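Local coordinates for insecticidal Delta-Endotoxin Cry8Ea1 (PDB 3EB7), which is an insecticidal three-domain crystal toxin of Bacillus thuringiensis that is toxic to Holotrichia parallela larvae, probably by forming pores in gut-cell membranes, at residues 271-279 against 454-465; 438-446 against 488-499. All coordinates share one frame; numbering follows the deposited sequence.

Contact 1: 271-279 against 454-465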
loop_
_atom_site.group_PDB
_atom_site.type_symbol
_atom_site.label_atom_id
_atom_site.label_comp_id
_atom_site.label_asym_id
_atom_site.label_seq_id
_atom_site.Cartn_x
_atom_site.Cartn_y
_atom_site.Cartn_z
ATOM N N ILE A 271 -9.169 7.655 12.539
ATOM C CA ILE A 271 -8.099 6.718 12.311
ATOM C C ILE A 271 -8.093 5.717 13.480
ATOM O O ILE A 271 -8.158 6.097 14.646
ATOM C CB ILE A 271 -6.716 7.460 12.178
ATOM C CG1 ILE A 271 -6.787 8.538 11.090
ATOM C CG2 ILE A 271 -5.536 6.492 11.843
ATOM C CD1 ILE A 271 -7.305 8.044 9.743
ATOM N N ARG A 272 -8.037 4.439 13.124
ATOM C CA ARG A 272 -8.078 3.358 14.069
ATOM C C ARG A 272 -6.774 3.343 14.828
ATOM O O ARG A 272 -5.713 3.494 14.221
ATOM C CB ARG A 272 -8.187 2.015 13.320
ATOM C CG ARG A 272 -9.572 1.683 12.829
ATOM C CD ARG A 272 -9.862 0.203 13.169
ATOM N NE ARG A 272 -9.587 -0.574 12.001
ATOM C CZ ARG A 272 -9.564 -1.900 11.940
ATOM N NH1 ARG A 272 -9.786 -2.664 13.002
ATOM N NH2 ARG A 272 -9.322 -2.453 10.761
ATOM N N GLY A 273 -6.850 3.093 16.127
ATOM C CA GLY A 273 -5.701 2.527 16.823
ATOM C C GLY A 273 -4.986 1.432 16.016
ATOM O O GLY A 273 -5.587 0.728 15.184
ATOM N N LYS A 274 -3.686 1.302 16.248
ATOM C CA LYS A 274 -2.904 0.219 15.670
ATOM C C LYS A 274 -3.552 -1.165 15.988
ATOM O O LYS A 274 -4.140 -1.348 17.044
ATOM C CB LYS A 274 -1.432 0.352 16.131
ATOM C CG LYS A 274 -0.676 1.558 15.503
ATOM C CD LYS A 274 -0.326 1.313 14.010
ATOM C CE LYS A 274 0.662 2.332 13.428
ATOM N NZ LYS A 274 0.695 3.631 14.178
ATOM N N HIS A 275 -3.541 -2.085 15.024
ATOM C CA HIS A 275 -4.298 -3.348 15.150
ATOM C C HIS A 275 -3.639 -4.333 14.210
ATOM O O HIS A 275 -2.891 -3.941 13.304
ATOM C CB HIS A 275 -5.785 -3.165 14.711
ATOM C CG HIS A 275 -5.934 -2.514 13.351
ATOM N ND1 HIS A 275 -6.116 -3.241 12.192
ATOM C CD2 HIS A 275 -5.868 -1.212 12.971
ATOM C CE1 HIS A 275 -6.160 -2.412 11.157
ATOM N NE2 HIS A 275 -6.026 -1.173 11.600
ATOM N N LEU A 276 -3.923 -5.607 14.421
ATOM C CA LEU A 276 -3.480 -6.661 13.528
ATOM C C LEU A 276 -4.301 -6.606 12.255
ATOM O O LEU A 276 -5.467 -6.201 12.271
ATOM C CB LEU A 276 -3.679 -8.036 14.216
ATOM C CG LEU A 276 -2.623 -8.317 15.289
ATOM C CD1 LEU A 276 -3.223 -9.244 16.323
ATOM C CD2 LEU A 276 -1.320 -8.870 14.639
ATOM N N PHE A 277 -3.712 -7.010 11.146
ATOM C CA PHE A 277 -4.415 -6.962 9.866
ATOM C C PHE A 277 -5.772 -7.667 10.001
ATOM O O PHE A 277 -5.839 -8.776 10.489
ATOM C CB PHE A 277 -3.552 -7.623 8.792
ATOM C CG PHE A 277 -4.135 -7.517 7.406
ATOM C CD1 PHE A 277 -3.954 -6.363 6.640
ATOM C CD2 PHE A 277 -4.876 -8.562 6.869
ATOM C CE1 PHE A 277 -4.484 -6.257 5.347
ATOM C CE2 PHE A 277 -5.416 -8.451 5.591
ATOM C CZ PHE A 277 -5.211 -7.275 4.831
ATOM N N ASP A 278 -6.862 -7.021 9.613
ATOM C CA ASP A 278 -8.198 -7.634 9.833
ATOM C C ASP A 278 -9.198 -7.485 8.670
ATOM O O ASP A 278 -8.949 -6.772 7.714
ATOM C CB ASP A 278 -8.821 -7.202 11.171
ATOM C CG ASP A 278 -9.080 -5.702 11.266
ATOM O OD1 ASP A 278 -8.926 -4.985 10.259
ATOM O OD2 ASP A 278 -9.472 -5.227 12.367
ATOM N N PHE A 279 -10.303 -8.202 8.768
ATOM C CA PHE A 279 -11.357 -8.188 7.739
ATOM C C PHE A 279 -12.682 -7.925 8.401
ATOM O O PHE A 279 -12.959 -8.521 9.443
ATOM C CB PHE A 279 -11.425 -9.533 7.003
ATOM C CG PHE A 279 -10.229 -9.794 6.142
ATOM C CD1 PHE A 279 -9.141 -10.552 6.634
ATOM C CD2 PHE A 279 -10.154 -9.252 4.862
ATOM C CE1 PHE A 279 -8.007 -10.766 5.829
ATOM C CE2 PHE A 279 -9.046 -9.467 4.058
ATOM C CZ PHE A 279 -7.974 -10.213 4.535
ATOM N N VAL A 454 2.127 -8.928 10.995
ATOM C CA VAL A 454 0.905 -8.221 11.379
ATOM C C VAL A 454 -0.351 -9.014 10.921
ATOM O O VAL A 454 -1.459 -8.755 11.384
ATOM C CB VAL A 454 0.958 -6.720 10.934
ATOM C CG1 VAL A 454 0.791 -6.539 9.398
ATOM C CG2 VAL A 454 -0.023 -5.867 11.730
ATOM N N LYS A 455 -0.154 -10.030 10.092
ATOM C CA LYS A 455 -1.227 -10.934 9.676
ATOM C C LYS A 455 -1.418 -12.131 10.614
ATOM O O LYS A 455 -1.893 -13.191 10.188
ATOM C CB LYS A 455 -0.990 -11.438 8.235
ATOM C CG LYS A 455 -0.727 -10.332 7.198
ATOM C CD LYS A 455 -0.817 -10.996 5.818
ATOM C CE LYS A 455 -2.260 -10.951 5.263
ATOM N NZ LYS A 455 -2.547 -12.009 4.260
ATOM N N ALA A 456 -0.999 -11.986 11.872
ATOM C CA ALA A 456 -1.249 -13.012 12.905
ATOM C C ALA A 456 -2.684 -13.010 13.376
ATOM O O ALA A 456 -3.397 -11.990 13.285
ATOM C CB ALA A 456 -0.339 -12.814 14.070
ATOM N N SER A 457 -3.122 -14.159 13.894
ATOM C CA SER A 457 -4.495 -14.329 14.354
ATOM C C SER A 457 -4.725 -13.660 15.690
ATOM O O SER A 457 -5.876 -13.507 16.111
ATOM C CB SER A 457 -4.827 -15.823 14.483
ATOM O OG SER A 457 -4.042 -16.452 15.506
ATOM N N ASP A 458 -3.649 -13.291 16.377
ATOM C CA ASP A 458 -3.726 -12.721 17.738
ATOM C C ASP A 458 -2.302 -12.326 18.243
ATOM O O ASP A 458 -1.314 -12.434 17.508
ATOM C CB ASP A 458 -4.257 -13.781 18.725
ATOM C CG ASP A 458 -3.272 -14.961 18.908
ATOM O OD1 ASP A 458 -3.658 -15.969 19.531
ATOM O OD2 ASP A 458 -2.102 -14.889 18.460
ATOM N N GLY A 459 -2.202 -11.880 19.489
ATOM C CA GLY A 459 -0.920 -11.532 20.074
ATOM C C GLY A 459 -0.770 -10.021 20.034
ATOM O O GLY A 459 -1.755 -9.284 19.882
ATOM N N PRO A 460 0.479 -9.540 20.148
ATOM C CA PRO A 460 0.762 -8.094 20.249
ATOM C C PRO A 460 0.346 -7.284 18.990
ATOM O O PRO A 460 0.501 -7.741 17.841
ATOM C CB PRO A 460 2.286 -8.023 20.471
ATOM C CG PRO A 460 2.747 -9.409 20.634
ATOM C CD PRO A 460 1.700 -10.362 20.144
ATOM N N LYS A 461 -0.176 -6.094 19.238
ATOM C CA LYS A 461 -0.531 -5.170 18.197
ATOM C C LYS A 461 0.702 -4.380 17.855
ATOM O O LYS A 461 1.653 -4.366 18.652
ATOM C CB LYS A 461 -1.631 -4.235 18.686
ATOM C CG LYS A 461 -2.945 -4.924 19.004
ATOM C CD LYS A 461 -3.850 -3.884 19.623
ATOM C CE LYS A 461 -5.204 -4.433 20.025
ATOM N NZ LYS A 461 -6.032 -3.343 20.683
ATOM N N PRO A 462 0.724 -3.741 16.652
ATOM C CA PRO A 462 1.826 -2.824 16.324
ATOM C C PRO A 462 1.906 -1.659 17.311
ATOM O O PRO A 462 0.910 -1.272 17.884
ATOM C CB PRO A 462 1.464 -2.325 14.923
ATOM C CG PRO A 462 0.554 -3.405 14.390
ATOM C CD PRO A 462 -0.235 -3.868 15.542
ATOM N N SER A 463 3.094 -1.122 17.522
ATOM C CA SER A 463 3.251 0.020 18.420
ATOM C C SER A 463 3.053 1.306 17.651
ATOM O O SER A 463 3.081 1.306 16.414
ATOM C CB SER A 463 4.625 -0.029 19.090
ATOM O OG SER A 463 4.744 -1.268 19.809
ATOM N N ALA A 464 2.818 2.398 18.367
ATOM C CA ALA A 464 2.530 3.653 17.712
ATOM C C ALA A 464 3.842 4.265 17.182
ATOM O O ALA A 464 4.530 5.006 17.885
ATOM C CB ALA A 464 1.791 4.602 18.654
ATOM N N ASN A 465 4.192 3.886 15.955
ATOM C CA ASN A 465 5.329 4.402 15.208
ATOM C C ASN A 465 4.959 4.244 13.714
ATOM O O ASN A 465 4.003 3.528 13.395
ATOM C CB ASN A 465 6.611 3.614 15.573
ATOM C CG ASN A 465 6.559 2.143 15.138
ATOM O OD1 ASN A 465 6.341 1.831 13.963
ATOM N ND2 ASN A 465 6.759 1.235 16.089
HETATM O O HOH W 1 -4.674 -11.255 10.508
#

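Contact 2: 438-446 against 488-499. With SO4 (sulfate ion), chain D.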
loop_
_atom_site.group_PDB
_atom_site.type_symbol
_atom_site.label_atom_id
_atom_site.label_comp_id
_atom_site.label_asym_id
_atom_site.label_seq_id
_atom_site.Cartn_x
_atom_site.Cartn_y
_atom_site.Cartn_z
ATOM N N ASP A 438 -3.794 -11.126 1.135
ATOM C CA ASP A 438 -4.775 -12.178 0.987
ATOM C C ASP A 438 -5.503 -12.474 2.297
ATOM O O ASP A 438 -5.105 -12.019 3.355
ATOM C CB ASP A 438 -4.150 -13.441 0.321
ATOM C CG ASP A 438 -3.201 -14.231 1.245
ATOM O OD1 ASP A 438 -3.025 -13.919 2.450
ATOM O OD2 ASP A 438 -2.616 -15.210 0.742
ATOM N N ARG A 439 -6.563 -13.259 2.182
ATOM C CA ARG A 439 -7.435 -13.647 3.277
ATOM C C ARG A 439 -7.015 -14.911 4.015
ATOM O O ARG A 439 -7.526 -15.200 5.099
ATOM C CB ARG A 439 -8.834 -13.875 2.707
ATOM C CG ARG A 439 -9.468 -12.617 2.156
ATOM C CD ARG A 439 -10.937 -12.921 1.816
ATOM N NE ARG A 439 -11.601 -11.651 1.701
ATOM C CZ ARG A 439 -12.342 -11.099 2.642
ATOM N NH1 ARG A 439 -12.591 -11.751 3.764
ATOM N NH2 ARG A 439 -12.851 -9.888 2.431
ATOM N N THR A 440 -6.081 -15.649 3.434
ATOM C CA THR A 440 -5.836 -17.046 3.793
ATOM C C THR A 440 -4.405 -17.327 4.244
ATOM O O THR A 440 -4.103 -18.466 4.675
ATOM C CB THR A 440 -6.106 -17.973 2.548
ATOM O OG1 THR A 440 -5.474 -17.396 1.400
ATOM C CG2 THR A 440 -7.627 -18.137 2.244
ATOM N N ASN A 441 -3.511 -16.334 4.116
ATOM C CA ASN A 441 -2.070 -16.601 4.309
ATOM C C ASN A 441 -1.598 -17.894 3.592
ATOM O O ASN A 441 -1.081 -18.845 4.214
ATOM C CB ASN A 441 -1.714 -16.647 5.799
ATOM C CG ASN A 441 -1.862 -15.310 6.478
ATOM O OD1 ASN A 441 -1.588 -14.265 5.878
ATOM N ND2 ASN A 441 -2.295 -15.329 7.741
ATOM N N THR A 442 -1.793 -17.914 2.282
ATOM C CA THR A 442 -1.437 -19.040 1.437
ATOM C C THR A 442 0.067 -19.114 1.320
ATOM O O THR A 442 0.716 -18.097 1.137
ATOM C CB THR A 442 -2.068 -18.896 0.025
ATOM O OG1 THR A 442 -3.490 -18.880 0.157
ATOM C CG2 THR A 442 -1.688 -20.051 -0.924
ATOM N N VAL A 443 0.599 -20.331 1.418
ATOM C CA VAL A 443 2.026 -20.625 1.206
ATOM C C VAL A 443 2.131 -21.426 -0.089
ATOM O O VAL A 443 1.521 -22.511 -0.213
ATOM C CB VAL A 443 2.634 -21.413 2.423
ATOM C CG1 VAL A 443 4.134 -21.683 2.256
ATOM C CG2 VAL A 443 2.410 -20.639 3.703
ATOM N N TYR A 444 2.884 -20.863 -1.039
ATOM C CA TYR A 444 3.137 -21.461 -2.353
ATOM C C TYR A 444 4.352 -22.387 -2.385
ATOM O O TYR A 444 5.376 -22.080 -1.779
ATOM C CB TYR A 444 3.285 -20.373 -3.436
ATOM C CG TYR A 444 2.074 -19.467 -3.468
ATOM C CD1 TYR A 444 2.035 -18.309 -2.694
ATOM C CD2 TYR A 444 0.948 -19.798 -4.233
ATOM C CE1 TYR A 444 0.909 -17.485 -2.681
ATOM C CE2 TYR A 444 -0.171 -18.992 -4.229
ATOM C CZ TYR A 444 -0.185 -17.834 -3.452
ATOM O OH TYR A 444 -1.293 -17.026 -3.448
ATOM N N SER A 445 4.235 -23.499 -3.102
ATOM C CA SER A 445 5.325 -24.466 -3.211
ATOM C C SER A 445 6.388 -23.955 -4.148
ATOM O O SER A 445 7.515 -24.403 -4.106
ATOM C CB SER A 445 4.830 -25.778 -3.805
ATOM O OG SER A 445 3.727 -26.257 -3.087
ATOM N N ASP A 446 5.999 -23.068 -5.047
ATOM C CA ASP A 446 6.850 -22.708 -6.157
ATOM C C ASP A 446 7.208 -21.214 -6.214
ATOM O O ASP A 446 7.741 -20.730 -7.201
ATOM C CB ASP A 446 6.255 -23.257 -7.478
ATOM C CG ASP A 446 4.909 -22.611 -7.883
ATOM O OD1 ASP A 446 4.119 -22.086 -7.037
ATOM O OD2 ASP A 446 4.633 -22.637 -9.113
ATOM N N ARG A 488 -1.762 -18.009 11.221
ATOM C CA ARG A 488 -2.499 -19.146 10.682
ATOM C C ARG A 488 -2.321 -19.204 9.178
ATOM O O ARG A 488 -2.437 -18.175 8.489
ATOM C CB ARG A 488 -3.957 -19.017 11.082
ATOM C CG ARG A 488 -4.945 -19.258 9.944
ATOM C CD ARG A 488 -5.976 -20.340 10.337
ATOM N NE ARG A 488 -5.286 -21.463 10.985
ATOM C CZ ARG A 488 -4.695 -22.449 10.323
ATOM N NH1 ARG A 488 -4.730 -22.459 8.971
ATOM N NH2 ARG A 488 -4.085 -23.418 11.022
ATOM N N LEU A 489 -1.990 -20.385 8.675
ATOM C CA LEU A 489 -1.563 -20.544 7.282
ATOM C C LEU A 489 -2.332 -21.613 6.477
ATOM O O LEU A 489 -2.803 -22.613 7.030
ATOM C CB LEU A 489 -0.077 -20.893 7.236
ATOM C CG LEU A 489 0.994 -20.117 8.011
ATOM C CD1 LEU A 489 2.279 -20.951 7.953
ATOM C CD2 LEU A 489 1.186 -18.714 7.398
ATOM N N ASN A 490 -2.437 -21.401 5.166
ATOM C CA ASN A 490 -2.978 -22.401 4.279
ATOM C C ASN A 490 -1.889 -22.875 3.341
ATOM O O ASN A 490 -1.407 -22.091 2.500
ATOM C CB ASN A 490 -4.251 -21.911 3.558
ATOM C CG ASN A 490 -5.474 -21.907 4.498
ATOM O OD1 ASN A 490 -6.082 -22.962 4.750
ATOM N ND2 ASN A 490 -5.807 -20.725 5.062
ATOM N N ILE A 491 -1.466 -24.143 3.523
ATOM C CA ILE A 491 -0.291 -24.650 2.785
ATOM C C ILE A 491 -0.775 -25.335 1.482
ATOM O O ILE A 491 -1.575 -26.297 1.517
ATOM C CB ILE A 491 0.641 -25.617 3.640
ATOM C CG1 ILE A 491 0.888 -25.147 5.106
ATOM C CG2 ILE A 491 1.954 -25.947 2.907
ATOM C CD1 ILE A 491 1.477 -23.756 5.294
ATOM N N ASN A 492 -0.309 -24.821 0.345
ATOM C CA ASN A 492 -0.570 -25.463 -0.944
ATOM C C ASN A 492 0.244 -26.763 -1.128
ATOM O O ASN A 492 1.289 -26.973 -0.499
ATOM C CB ASN A 492 -0.285 -24.515 -2.096
ATOM C CG ASN A 492 -1.384 -23.471 -2.305
ATOM O OD1 ASN A 492 -2.425 -23.475 -1.651
ATOM N ND2 ASN A 492 -1.141 -22.571 -3.231
ATOM N N SER A 493 -0.226 -27.644 -1.991
ATOM C CA SER A 493 0.411 -28.936 -2.076
ATOM C C SER A 493 1.784 -28.803 -2.798
ATOM O O SER A 493 2.008 -27.823 -3.551
ATOM C CB SER A 493 -0.530 -29.932 -2.767
ATOM O OG SER A 493 -0.216 -29.993 -4.130
ATOM N N PRO A 494 2.712 -29.759 -2.577
ATOM C CA PRO A 494 2.676 -30.957 -1.760
ATOM C C PRO A 494 3.206 -30.692 -0.353
ATOM O O PRO A 494 4.160 -29.947 -0.193
ATOM C CB PRO A 494 3.618 -31.882 -2.522
ATOM C CG PRO A 494 4.700 -30.935 -2.992
ATOM C CD PRO A 494 4.000 -29.635 -3.290
ATOM N N LEU A 495 2.594 -31.302 0.659
ATOM C CA LEU A 495 2.986 -31.072 2.049
ATOM C C LEU A 495 4.391 -31.586 2.406
ATOM O O LEU A 495 4.894 -31.324 3.497
ATOM C CB LEU A 495 1.954 -31.666 2.997
ATOM C CG LEU A 495 0.782 -30.783 3.432
ATOM C CD1 LEU A 495 -0.239 -31.652 4.218
ATOM C CD2 LEU A 495 1.238 -29.572 4.262
ATOM N N SER A 496 4.996 -32.306 1.464
ATOM C CA SER A 496 6.302 -32.913 1.617
ATOM C C SER A 496 7.388 -31.919 1.172
ATOM O O SER A 496 8.570 -32.178 1.343
ATOM C CB SER A 496 6.375 -34.210 0.789
ATOM O OG SER A 496 6.129 -33.949 -0.585
ATOM N N GLN A 497 6.955 -30.791 0.599
ATOM C CA GLN A 497 7.831 -29.712 0.171
ATOM C C GLN A 497 8.570 -29.117 1.374
ATOM O O GLN A 497 7.947 -28.719 2.376
ATOM C CB GLN A 497 6.993 -28.631 -0.508
ATOM C CG GLN A 497 7.731 -27.364 -0.849
ATOM C CD GLN A 497 8.685 -27.593 -1.951
ATOM O OE1 GLN A 497 8.341 -28.234 -2.928
ATOM N NE2 GLN A 497 9.917 -27.092 -1.808
ATOM N N LYS A 498 9.901 -29.074 1.276
ATOM C CA LYS A 498 10.729 -28.355 2.262
ATOM C C LYS A 498 10.728 -26.831 2.046
ATOM O O LYS A 498 10.679 -26.340 0.916
ATOM C CB LYS A 498 12.185 -28.838 2.212
ATOM C CG LYS A 498 12.368 -30.317 2.370
ATOM C CD LYS A 498 11.968 -30.754 3.749
ATOM C CE LYS A 498 12.901 -31.866 4.235
ATOM N NZ LYS A 498 13.568 -32.558 3.063
ATOM N N TYR A 499 10.823 -26.116 3.151
ATOM C CA TYR A 499 10.915 -24.683 3.156
ATOM C C TYR A 499 12.019 -24.301 4.129
ATOM O O TYR A 499 12.238 -24.972 5.140
ATOM C CB TYR A 499 9.599 -24.049 3.652
ATOM C CG TYR A 499 8.409 -24.233 2.733
ATOM C CD1 TYR A 499 7.512 -25.289 2.933
ATOM C CD2 TYR A 499 8.192 -23.364 1.652
ATOM C CE1 TYR A 499 6.425 -25.492 2.080
ATOM C CE2 TYR A 499 7.112 -23.549 0.790
ATOM C CZ TYR A 499 6.225 -24.620 1.014
ATOM O OH TYR A 499 5.146 -24.797 0.181
HETATM S S SO4 D . -3.521 -27.550 -3.435
HETATM O O1 SO4 D . -4.725 -26.789 -3.760
HETATM O O2 SO4 D . -3.448 -27.741 -1.982
HETATM O O3 SO4 D . -3.602 -28.867 -4.074
HETATM O O4 SO4 D . -2.360 -26.799 -3.935
HETATM O O HOH W 2 -4.604 -21.426 0.085
HETATM O O HOH W 3 1.587 -23.422 -4.965
#

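Contact 1: 271-279 against 454-465
Leu276 lies in the curve of the loop 454-460 and touches it with both branches. CD2 packs against the carbonyl oxygen of Val454 at 3.3 Å and meets Ala456 CB at 4.1 Å, while CD1 reaches the backbone of Asp458. Beside it Phe277 N donates to Val454 O (2.9 Å, 153° at the hydrogen) from above the carbonyl plane. A water donates to both Phe277 O and Ala456 O, adding a second polar link between the two backbones. With CG anti to its own nitrogen (chi1 -175°), the Phe277 ring runs alongside the Lys455 chain, the two pointing the same way, and ring atom CD2 lies 3.9 Å from Lys455 CE. The ammonium group of this lysine is paired with Asp438.

Toward the other end, Pro462 fits against the backbone of 274-275, its CD 3.5 Å from His275 O, and the side chain of Lys274 crosses it. The lysine chain, bent at chi2 (-74°), follows the backbone of 462-465 until NZ makes a weak hydrogen bond to Asn465 O. Lys461 CD lies against Lys274 O.

Behind this layer, Arg272 grips Asp278 end-on, NH1 to OD2 and NH2 to OD1 (2.6 Å), both in the guanidinium plane and on syn lone pairs. The guanidinium carbon CZ also sits over the His275 ring centre, 3.5 Å above its plane. His275 ND1 donates to Leu276 O, and NE2 is hydrogen-bonded to Glu241, which also pairs with Arg272, so the arginine, the histidine and both acids form one polar cluster behind the loop.

The contact joins the lead-in to strand 278-292, which follows helix 263-270, to the loop between strands 448-452 and 476-478; Pro460 and Pro462 also rest on Ile476 of the latter strand.

Contact 2: 438-446 against 488-499
Thr442 and Val443 pair in parallel with Asn490 and Ile491 through backbone bonds: Asn490 N to Asn441 O, Val443 N to Asn490 O (2.9 Å) and Asn492 N to Val443 O. Two side-chain amides extend the pairing at its start. Asn490 ND2 donates to Thr440 O in the carbonyl plane, on a lone pair (2.9 Å, 168°), while Asn441 ND2 reaches back to Arg488 O, also in its carbonyl plane. Asp438 accepts from Asn441 N through OD1, an Asx motif, and from Thr442 N through OD2.

Apolar contacts centre on Val443. CG2 meets Ile491 CD1 at 3.6 Å; CG1, placed anti to the backbone nitrogen (chi1 -178°), meets Tyr499 CE2 at 3.8 Å. Thr442 CG2 lies over one face of the Tyr444 ring, offset toward the rim, and Asn492 runs beside that tyrosine with its amide plane nearly perpendicular (87°).

A sulfate, probably from the crystallisation liquor, accepts from Ser493 N through O4 (3.0 Å).

Strand 442-443 is an edge strand of a mixed sheet, beside 482-491, whose other neighbour is 559-567; Val443 and Tyr499 pack on Leu585 of strand 578-588.

In the fold
Both contacts are partly buried, but contact 1 lies nearer the middle of the molecule, about 16 Å from the chain centre to its own centre against about 23 Å for contact 2. Contact 1 joins the middle and C-terminal parts of the toxin through loops, relying on apolar fit, proline packing and one direct main-chain bond. Contact 2 is a short parallel pairing at a sheet edge, reinforced by asparagine side chains. Their segments alternate along the chain, and they touch: Lys455 of contact 1 joins the two through Asp438 and Asn441 of contact 2, while the Phe279 ring packs on Asp438 and Arg439.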